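Local coordinates for protein phytoene synthase (Enterococcus hirae, PDB 5IYS) that probably joins two farnesyl diphosphates head to head in a magnesium-dependent reaction, as dehydrosqualene and squalene synthases do, at residues 245-250 and 279-284; 253-258 and 268-273. One frame throughout, in Å; residues are numbered along the deposited sequence.

Contact 1: 245-250 and 279-284. With FPS (S-[(2E,6E)-3,7,11-trimethyldodeca-2,6,10-trienyl] trihydrogen thiodiphosphate), chain G.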
loop_
_atom_site.group_PDB
_atom_site.type_symbol
_atom_site.label_atom_id
_atom_site.label_comp_id
_atom_site.label_asym_id
_atom_site.label_seq_id
_atom_site.Cartn_x
_atom_site.Cartn_y
_atom_site.Cartn_z
ATOM N N ALA A 245 1.010 7.712 7.888
ATOM C CA ALA A 245 1.234 6.529 7.064
ATOM C C ALA A 245 2.279 6.826 5.982
ATOM O O ALA A 245 3.190 6.020 5.741
ATOM C CB ALA A 245 -0.065 6.016 6.447
ATOM N N ALA A 246 2.141 7.975 5.318
ATOM C CA ALA A 246 3.065 8.356 4.276
ATOM C C ALA A 246 4.503 8.494 4.826
ATOM O O ALA A 246 5.440 8.044 4.172
ATOM C CB ALA A 246 2.578 9.676 3.586
ATOM N N PHE A 247 4.686 9.276 5.901
ATOM C CA PHE A 247 6.035 9.559 6.409
ATOM C C PHE A 247 6.693 8.290 6.941
ATOM O O PHE A 247 7.875 8.012 6.667
ATOM C CB PHE A 247 5.983 10.581 7.546
ATOM C CG PHE A 247 6.008 12.026 7.094
ATOM C CD1 PHE A 247 5.016 12.531 6.274
ATOM C CD2 PHE A 247 6.883 12.924 7.709
ATOM C CE1 PHE A 247 4.974 13.909 5.941
ATOM C CE2 PHE A 247 6.838 14.283 7.420
ATOM C CZ PHE A 247 5.891 14.772 6.515
ATOM N N ILE A 248 5.916 7.478 7.648
ATOM C CA ILE A 248 6.477 6.205 8.120
ATOM C C ILE A 248 6.910 5.313 6.953
ATOM O O ILE A 248 7.985 4.707 7.006
ATOM C CB ILE A 248 5.536 5.502 9.119
ATOM C CG1 ILE A 248 5.525 6.325 10.409
ATOM C CG2 ILE A 248 5.942 4.052 9.424
ATOM C CD1 ILE A 248 4.256 6.150 11.245
ATOM N N TYR A 249 6.060 5.167 5.933
ATOM C CA TYR A 249 6.432 4.294 4.829
ATOM C C TYR A 249 7.660 4.845 4.079
ATOM O O TYR A 249 8.586 4.089 3.784
ATOM C CB TYR A 249 5.249 4.020 3.893
ATOM C CG TYR A 249 5.291 2.608 3.377
ATOM C CD1 TYR A 249 4.972 1.542 4.208
ATOM C CD2 TYR A 249 5.768 2.340 2.102
ATOM C CE1 TYR A 249 4.996 0.249 3.743
ATOM C CE2 TYR A 249 5.809 1.038 1.610
ATOM C CZ TYR A 249 5.441 0.007 2.448
ATOM O OH TYR A 249 5.509 -1.276 1.997
ATOM N N ARG A 250 7.698 6.159 3.869
ATOM C CA ARG A 250 8.766 6.807 3.096
ATOM C C ARG A 250 10.123 6.655 3.772
ATOM O O ARG A 250 11.171 6.641 3.118
ATOM C CB ARG A 250 8.495 8.313 2.952
ATOM C CG ARG A 250 9.602 9.042 2.196
ATOM C CD ARG A 250 9.186 10.487 1.894
ATOM N NE ARG A 250 9.019 11.205 3.156
ATOM C CZ ARG A 250 8.664 12.481 3.243
ATOM N NH1 ARG A 250 8.409 13.162 2.131
ATOM N NH2 ARG A 250 8.487 13.046 4.437
ATOM N N LEU A 279 5.654 10.856 13.863
ATOM C CA LEU A 279 4.320 11.392 14.204
ATOM C C LEU A 279 4.406 12.855 14.644
ATOM O O LEU A 279 3.527 13.663 14.324
ATOM C CB LEU A 279 3.631 10.564 15.279
ATOM C CG LEU A 279 3.397 9.066 15.045
ATOM C CD1 LEU A 279 2.670 8.393 16.206
ATOM C CD2 LEU A 279 2.738 8.727 13.710
ATOM N N LYS A 280 5.424 13.176 15.441
ATOM C CA LYS A 280 5.614 14.551 15.878
ATOM C C LYS A 280 6.014 15.427 14.700
ATOM O O LYS A 280 5.542 16.560 14.603
ATOM C CB LYS A 280 6.692 14.653 16.967
ATOM C CG LYS A 280 6.262 14.037 18.315
ATOM C CD LYS A 280 7.349 14.195 19.372
ATOM C CE LYS A 280 6.731 13.986 20.748
ATOM N NZ LYS A 280 6.622 12.531 20.938
ATOM N N GLU A 281 6.922 14.951 13.845
ATOM C CA GLU A 281 7.225 15.704 12.635
ATOM C C GLU A 281 5.982 15.961 11.811
ATOM O O GLU A 281 5.903 16.979 11.133
ATOM C CB GLU A 281 8.234 15.013 11.721
ATOM C CG GLU A 281 9.644 14.980 12.244
ATOM C CD GLU A 281 10.577 14.203 11.332
ATOM O OE1 GLU A 281 10.339 14.182 10.103
ATOM O OE2 GLU A 281 11.533 13.594 11.861
ATOM N N VAL A 282 5.137 14.943 11.688
ATOM C CA VAL A 282 3.931 15.057 10.884
ATOM C C VAL A 282 3.038 16.132 11.483
ATOM O O VAL A 282 2.566 17.013 10.763
ATOM C CB VAL A 282 3.224 13.682 10.776
ATOM C CG1 VAL A 282 1.715 13.817 10.569
ATOM C CG2 VAL A 282 3.888 12.883 9.653
ATOM N N LYS A 283 2.942 16.140 12.810
ATOM C CA LYS A 283 2.092 17.116 13.476
ATOM C C LYS A 283 2.625 18.540 13.236
ATOM O O LYS A 283 1.827 19.439 12.968
ATOM C CB LYS A 283 1.957 16.815 14.965
ATOM C CG LYS A 283 1.025 17.776 15.696
ATOM C CD LYS A 283 0.738 17.322 17.110
ATOM C CE LYS A 283 1.898 17.653 18.028
ATOM N NZ LYS A 283 1.523 17.612 19.480
ATOM N N SER A 284 3.952 18.721 13.229
ATOM C CA SER A 284 4.528 20.021 12.912
ATOM C C SER A 284 4.258 20.374 11.455
ATOM O O SER A 284 3.950 21.525 11.139
ATOM C CB SER A 284 6.045 20.078 13.173
ATOM O OG SER A 284 6.301 19.865 14.545
HETATM C C1 FPS G . 2.276 -2.170 2.119
HETATM S S1 FPS G . 1.124 -3.246 2.885
HETATM C C2 FPS G . 1.375 -1.214 1.359
HETATM C C3 FPS G . 1.673 -0.674 0.164
HETATM C C4 FPS G . 2.980 -0.971 -0.509
HETATM C C5 FPS G . 0.714 0.275 -0.530
HETATM C C6 FPS G . -0.591 0.539 0.219
HETATM C C7 FPS G . -1.247 1.769 -0.377
HETATM C C8 FPS G . -1.920 2.659 0.375
HETATM C C10 FPS G . -2.636 3.777 -0.351
HETATM C C9 FPS G . -2.046 2.546 1.875
HETATM C C11 FPS G . -2.163 5.122 0.209
HETATM C C12 FPS G . -2.986 6.265 -0.362
HETATM C C13 FPS G . -4.078 6.798 0.231
HETATM C C14 FPS G . -4.794 7.955 -0.418
HETATM C C15 FPS G . -4.596 6.295 1.553
HETATM P PA FPS G . 1.962 -4.240 4.488
HETATM O O1A FPS G . 0.946 -4.617 5.474
HETATM O O2A FPS G . 2.439 -5.615 3.780
HETATM O O3A FPS G . 3.282 -3.583 5.100
HETATM P PB FPS G . 4.680 -4.010 4.392
HETATM O O1B FPS G . 5.320 -5.154 5.129
HETATM O O2B FPS G . 5.462 -2.717 4.374
HETATM O O3B FPS G . 4.520 -4.478 2.962
#
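Val282 of helix 272-287 sets its CG2 methyl over one face of the Phe247 ring, on helix 236-258, in the all-helical fold of the squalene/phytoene synthase family. The two helix segments run at 132° to each other, their axes 9.8 Å apart at closest. This is the tight part of the contact. CG2 of Val282 lies 3.5 Å from the centroid of the Phe247 ring and 17° off the ring normal, a CH-pi contact, and its closest ring atom is CG of Phe247, 3.4 Å away. Phenylalanine suits the place because its ring offers a broad apolar face on which a methyl can lie, and branched valine because it offers a methyl to that ring without a long side chain. CG2 is the branch beside the backbone N of Val282 (chi1 of CG1 152°), and that rotation lays it on the aromatic face. The opposite face is taken by Arg250 of the same helix, whose NH2 lies 3.5 Å above the plane, over the ring centre.

Packing is looser around this pair. Ile248 and Leu279 meet methyl to methyl, CD1 of Ile248 3.9 Å from CD2 of Leu279. On the partly exposed side, Glu281 brings OE1 to the edge of the Phe247 ring, 4.4 Å from CD2; a glutamate suits this position, where OE2 makes a salt bridge to Arg274. One turn of helix 236-258 thus has two uses, for Tyr249 faces the ligand pocket instead. Asn169 also hydrogen-bonds to this tyrosine, and Phe30 lies nearly parallel to its ring. The hydroxyl OH of Tyr249 donates a hydrogen bond of 2.8 Å to the diphosphate oxygen O2B of the bound farnesyl thiodiphosphate.

Contact 2: 253-258 and 268-273; sequences LNIVRK and NKVSHY. With SO4 (sulfate ion), chain C.
Ile255, near the C-terminal end of helix 236-258, meets Lys269 and Val270 of the segment leading into helix 272-287. The bond from CA to CB heads toward that segment, and at CB the isoleucine divides. Its CG2 methyl, anti to the backbone N, meets CB of Lys269 at 3.8 Å. The other branch, CG1, comes within 4.0 Å of CG2 of Val270, whose side chain it crosses at about a right angle. Chi2 of 20° nearly eclipses CD1 with CA and turns this tip back over the residue's own backbone N, leaving CD1 4.4 Å from CG2 of Val270. A branched isoleucine suits the spot, one residue covering two neighbours. Lysine suits this exposed position: CB packs on Ile255 while the chain, bent at chi2 and chi4, leads NZ away to a salt bridge with Asp265 and a hydrogen bond with Gln259.

Ser271 N-caps helix 272-287, a role that suits its short hydroxyl side chain: OG accepts a hydrogen bond from Arg274 N and donates to O4 of a sulfate, probably from the crystallisation liquor, at 2.8 Å. Leu253 packs against helix 155-172, Val256 and Arg257 against helix 207-227, while Val270 rests on helix 236-258.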
loop_
_atom_site.group_PDB
_atom_site.type_symbol
_atom_site.label_atom_id
_atom_site.label_comp_id
_atom_site.label_asym_id
_atom_site.label_seq_id
_atom_site.Cartn_x
_atom_site.Cartn_y
_atom_site.Cartn_z
ATOM N N LEU A 253 13.013 4.263 2.769
ATOM C CA LEU A 253 14.062 4.616 1.812
ATOM C C LEU A 253 15.350 5.006 2.545
ATOM O O LEU A 253 16.444 4.619 2.132
ATOM C CB LEU A 253 13.613 5.749 0.877
ATOM C CG LEU A 253 12.375 5.436 0.007
ATOM C CD1 LEU A 253 11.987 6.716 -0.709
ATOM C CD2 LEU A 253 12.670 4.347 -1.007
ATOM N N ASN A 254 15.236 5.836 3.570
ATOM C CA ASN A 254 16.423 6.270 4.321
ATOM C C ASN A 254 17.124 5.158 5.076
ATOM O O ASN A 254 18.350 5.143 5.177
ATOM C CB ASN A 254 16.083 7.420 5.261
ATOM C CG ASN A 254 16.066 8.749 4.543
ATOM O OD1 ASN A 254 16.542 8.866 3.415
ATOM N ND2 ASN A 254 15.457 9.745 5.162
ATOM N N ILE A 255 16.352 4.174 5.513
ATOM C CA ILE A 255 16.881 2.975 6.147
ATOM C C ILE A 255 17.825 2.246 5.194
ATOM O O ILE A 255 18.914 1.828 5.598
ATOM C CB ILE A 255 15.721 2.023 6.538
ATOM C CG1 ILE A 255 15.141 2.405 7.902
ATOM C CG2 ILE A 255 16.163 0.568 6.564
ATOM C CD1 ILE A 255 15.445 3.827 8.324
ATOM N N VAL A 256 17.372 1.997 3.965
ATOM C CA VAL A 256 18.179 1.268 2.986
ATOM C C VAL A 256 19.447 2.058 2.674
ATOM O O VAL A 256 20.533 1.495 2.559
ATOM C CB VAL A 256 17.409 0.970 1.681
ATOM C CG1 VAL A 256 18.298 0.272 0.664
ATOM C CG2 VAL A 256 16.172 0.142 1.962
ATOM N N ARG A 257 19.311 3.370 2.536
ATOM C CA ARG A 257 20.495 4.204 2.359
ATOM C C ARG A 257 21.455 4.076 3.552
ATOM O O ARG A 257 22.652 3.881 3.365
ATOM C CB ARG A 257 20.084 5.660 2.161
ATOM C CG ARG A 257 19.380 5.944 0.866
ATOM C CD ARG A 257 18.817 7.344 0.898
ATOM N NE ARG A 257 18.301 7.756 -0.400
ATOM C CZ ARG A 257 17.088 8.255 -0.595
ATOM N NH1 ARG A 257 16.288 8.457 0.443
ATOM N NH2 ARG A 257 16.708 8.646 -1.806
ATOM N N LYS A 258 20.938 4.143 4.779
ATOM C CA LYS A 258 21.794 4.118 5.963
ATOM C C LYS A 258 22.531 2.795 6.064
ATOM O O LYS A 258 23.654 2.753 6.567
ATOM C CB LYS A 258 21.006 4.351 7.258
ATOM C CG LYS A 258 20.455 5.764 7.437
ATOM C CD LYS A 258 21.454 6.842 7.027
ATOM C CE LYS A 258 21.296 7.263 5.561
ATOM N NZ LYS A 258 19.962 7.897 5.288
ATOM N N ASN A 268 10.928 -4.012 8.755
ATOM C CA ASN A 268 10.802 -3.912 10.204
ATOM C C ASN A 268 12.059 -3.261 10.764
ATOM O O ASN A 268 12.517 -3.626 11.847
ATOM C CB ASN A 268 10.621 -5.306 10.817
ATOM C CG ASN A 268 9.351 -5.995 10.341
ATOM O OD1 ASN A 268 8.260 -5.414 10.354
ATOM N ND2 ASN A 268 9.489 -7.248 9.927
ATOM N N LYS A 269 12.623 -2.310 10.017
ATOM C CA LYS A 269 13.834 -1.620 10.465
ATOM C C LYS A 269 13.578 -0.207 10.978
ATOM O O LYS A 269 14.486 0.431 11.509
ATOM C CB LYS A 269 14.917 -1.597 9.386
ATOM C CG LYS A 269 15.590 -2.933 9.148
ATOM C CD LYS A 269 16.359 -3.363 10.392
ATOM C CE LYS A 269 17.076 -4.691 10.170
ATOM N NZ LYS A 269 18.415 -4.486 9.552
ATOM N N VAL A 270 12.361 0.291 10.770
ATOM C CA VAL A 270 11.947 1.550 11.384
ATOM C C VAL A 270 11.495 1.348 12.834
ATOM O O VAL A 270 10.467 0.729 13.109
ATOM C CB VAL A 270 10.846 2.236 10.555
ATOM C CG1 VAL A 270 10.467 3.592 11.164
ATOM C CG2 VAL A 270 11.338 2.403 9.111
ATOM N N SER A 271 12.260 1.885 13.769
ATOM C CA SER A 271 11.979 1.603 15.173
ATOM C C SER A 271 10.694 2.304 15.616
ATOM O O SER A 271 10.218 3.290 15.008
ATOM C CB SER A 271 13.171 1.964 16.064
ATOM O OG SER A 271 13.324 3.372 16.083
ATOM N N HIS A 272 10.121 1.768 16.686
ATOM C CA HIS A 272 9.022 2.450 17.361
ATOM C C HIS A 272 9.455 3.870 17.715
ATOM O O HIS A 272 8.673 4.818 17.584
ATOM C CB HIS A 272 8.640 1.701 18.632
ATOM C CG HIS A 272 7.621 2.423 19.456
ATOM N ND1 HIS A 272 7.963 3.223 20.528
ATOM C CD2 HIS A 272 6.280 2.541 19.304
ATOM C CE1 HIS A 272 6.865 3.739 21.051
ATOM N NE2 HIS A 272 5.828 3.321 20.344
ATOM N N TYR A 273 10.675 4.011 18.230
ATOM C CA TYR A 273 11.186 5.336 18.562
ATOM C C TYR A 273 11.109 6.270 17.338
ATOM O O TYR A 273 10.705 7.416 17.441
ATOM C CB TYR A 273 12.637 5.211 19.053
ATOM C CG TYR A 273 13.316 6.516 19.387
ATOM C CD1 TYR A 273 13.165 7.087 20.654
ATOM C CD2 TYR A 273 14.186 7.120 18.493
ATOM C CE1 TYR A 273 13.877 8.228 21.019
ATOM C CE2 TYR A 273 14.866 8.299 18.831
ATOM C CZ TYR A 273 14.722 8.832 20.106
ATOM O OH TYR A 273 15.442 9.957 20.464
HETATM S S SO4 C . 16.489 4.492 15.748
HETATM O O1 SO4 C . 17.932 4.500 15.996
HETATM O O2 SO4 C . 16.145 3.339 14.921
HETATM O O3 SO4 C . 16.080 5.734 15.093
HETATM O O4 SO4 C . 15.787 4.344 17.017
#

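How the contacts relate
Both contacts pair helix 236-258 with the last part of the chain, and their centres lie 13 Å apart on the same side of the molecule's centre. Along the sequence the order is 245-250, 253-258, 268-273, 279-284, so contact 2 is nested inside the loop that contact 1 closes. Contact 2 joins the two sides at the surface, through the non-helical connection 259-271; contact 1 joins them again farther on, helix against helix and largely buried. Together they hold helix 272-287 obliquely across helix 236-258, which also contributes Tyr249 to the ligand pocket.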